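Beta-glucoside kinase (Listeria monocytogenes, PDB 4HTL) catalyses the ATP-dependent phosphorylation of cellobiose to cellobiose-6'-phosphate and may also regulate transcription of the cellobiose-PTS operon. Local coordinates at residues Lys171-Leu174 against Asn175-Thr178. Numbering follows the deposited sequence.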
loop_
_atom_site.group_PDB
_atom_site.type_symbol
_atom_site.label_atom_id
_atom_site.label_comp_id
_atom_site.label_asym_id
_atom_site.label_seq_id
_atom_site.Cartn_x
_atom_site.Cartn_y
_atom_site.Cartn_z
ATOM N N LYS A 171 12.292 -14.758 -4.870
ATOM C CA LYS A 171 11.847 -15.828 -5.744
ATOM C C LYS A 171 10.324 -16.055 -5.665
ATOM O O LYS A 171 9.755 -16.679 -6.531
ATOM C CB LYS A 171 12.608 -17.086 -5.451
ATOM C CG LYS A 171 14.045 -17.038 -6.002
ATOM C CD LYS A 171 14.816 -18.340 -5.852
ATOM C CE LYS A 171 16.053 -18.406 -6.722
ATOM N NZ LYS A 171 16.760 -19.745 -6.612
ATOM N N TYR A 172 9.707 -15.573 -4.579
ATOM C CA TYR A 172 8.283 -15.761 -4.306
ATOM C C TYR A 172 7.452 -14.485 -4.541
ATOM O O TYR A 172 6.217 -14.419 -4.203
ATOM C CB TYR A 172 8.101 -16.278 -2.890
ATOM C CG TYR A 172 8.942 -17.464 -2.617
ATOM C CD1 TYR A 172 8.592 -18.720 -3.082
ATOM C CD2 TYR A 172 10.191 -17.323 -1.973
ATOM C CE1 TYR A 172 9.390 -19.813 -2.827
ATOM C CE2 TYR A 172 11.005 -18.428 -1.761
ATOM C CZ TYR A 172 10.618 -19.659 -2.233
ATOM O OH TYR A 172 11.404 -20.796 -1.963
ATOM N N THR A 173 8.095 -13.518 -5.171
ATOM C CA THR A 173 7.501 -12.200 -5.461
ATOM C C THR A 173 7.115 -12.060 -6.922
ATOM O O THR A 173 7.648 -12.758 -7.796
ATOM C CB THR A 173 8.414 -11.037 -5.036
ATOM O OG1 THR A 173 9.548 -10.950 -5.918
ATOM C CG2 THR A 173 8.830 -11.167 -3.607
ATOM N N LEU A 174 6.179 -11.154 -7.193
ATOM C CA LEU A 174 5.671 -10.899 -8.572
ATOM C C LEU A 174 6.814 -10.680 -9.550
ATOM O O LEU A 174 6.760 -11.196 -10.677
ATOM C CB LEU A 174 4.722 -9.714 -8.608
ATOM C CG LEU A 174 3.359 -9.892 -7.900
ATOM C CD1 LEU A 174 2.633 -8.545 -7.743
ATOM C CD2 LEU A 174 2.471 -10.951 -8.611
ATOM N N ASN A 175 7.861 -9.956 -9.121
ATOM C CA ASN A 175 9.037 -9.712 -9.989
ATOM C C ASN A 175 9.607 -10.977 -10.593
ATOM O O ASN A 175 10.200 -10.923 -11.686
ATOM C CB ASN A 175 10.143 -9.013 -9.215
ATOM C CG ASN A 175 9.963 -7.499 -9.151
ATOM O OD1 ASN A 175 9.482 -6.899 -10.102
ATOM N ND2 ASN A 175 10.428 -6.863 -8.063
ATOM N N GLU A 176 9.587 -12.046 -9.808
ATOM C CA GLU A 176 10.126 -13.319 -10.220
ATOM C C GLU A 176 9.146 -14.425 -10.549
ATOM O O GLU A 176 9.577 -15.524 -10.943
ATOM C CB GLU A 176 11.195 -13.789 -9.205
ATOM C CG GLU A 176 12.242 -12.713 -8.970
ATOM C CD GLU A 176 13.460 -13.146 -8.158
ATOM O OE1 GLU A 176 13.907 -14.294 -8.335
ATOM O OE2 GLU A 176 13.982 -12.292 -7.370
ATOM N N THR A 177 7.840 -14.181 -10.395
ATOM C CA THR A 177 6.816 -15.192 -10.722
ATOM C C THR A 177 5.836 -14.779 -11.796
ATOM O O THR A 177 5.167 -15.639 -12.366
ATOM C CB THR A 177 5.942 -15.505 -9.464
ATOM O OG1 THR A 177 5.193 -14.357 -9.063
ATOM C CG2 THR A 177 6.848 -15.957 -8.297
ATOM N N THR A 178 5.677 -13.468 -12.001
ATOM C CA THR A 178 4.553 -12.931 -12.742
ATOM C C THR A 178 4.944 -11.777 -13.686
ATOM O O THR A 178 4.618 -10.608 -13.440
ATOM C CB THR A 178 3.431 -12.539 -11.776
ATOM O OG1 THR A 178 3.225 -13.596 -10.818
ATOM C CG2 THR A 178 2.138 -12.173 -12.469
HETATM O O HOH W 1 10.355 -17.540 -9.041
HETATM O O HOH W 2 11.234 -8.839 -5.897
#
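Lys171 meets Glu176 through its aliphatic part, CG lying 3.6 Å from Glu176 OE1 where the two side chains cross. This is no salt bridge: Lys171 NZ stays 6.4 Å from Glu176 OE1, and the other carboxylate oxygen, OE2, is salt-bridged to Arg168. Lys171 O accepts a hydrogen bond from a water that also donates to Glu176 O, while the methyl CG2 of Thr177 packs 3.5 Å from Lys171 O. Tyr172 CB points away from the following residues, and Tyr172 OH is hydrogen-bonded to Phe167 N. Thr173 is the N-cap of the short helix 174-177, a single turn preceding helix 180-191 in this ROK-family kinase of the actin-like ATPase fold. Thr173 O accepts a hydrogen bond from Glu176 N at 2.9 Å, an i to i+3 bond of 3-10 type with the donor 47° above the carbonyl plane; Thr177 N adds a weak bond. Thr173 OG1, with chi1 72° placing it between backbone N and carbonyl carbon, bonds to Gly170 O and, through a second water, reaches Asn175 ND2. Leu174 O is gripped twice, by Thr177 N from well above its plane and by Thr178 N at 2.8 Å, tilted only 18° from it. Alongside, Leu174 CD2 touches Thr178 OG1 at 3.5 Å; that hydroxyl is hydrogen-bonded to Thr177 OG1, and the Thr178 side chain packs on Phe221 and Ile225 of helix 212-236.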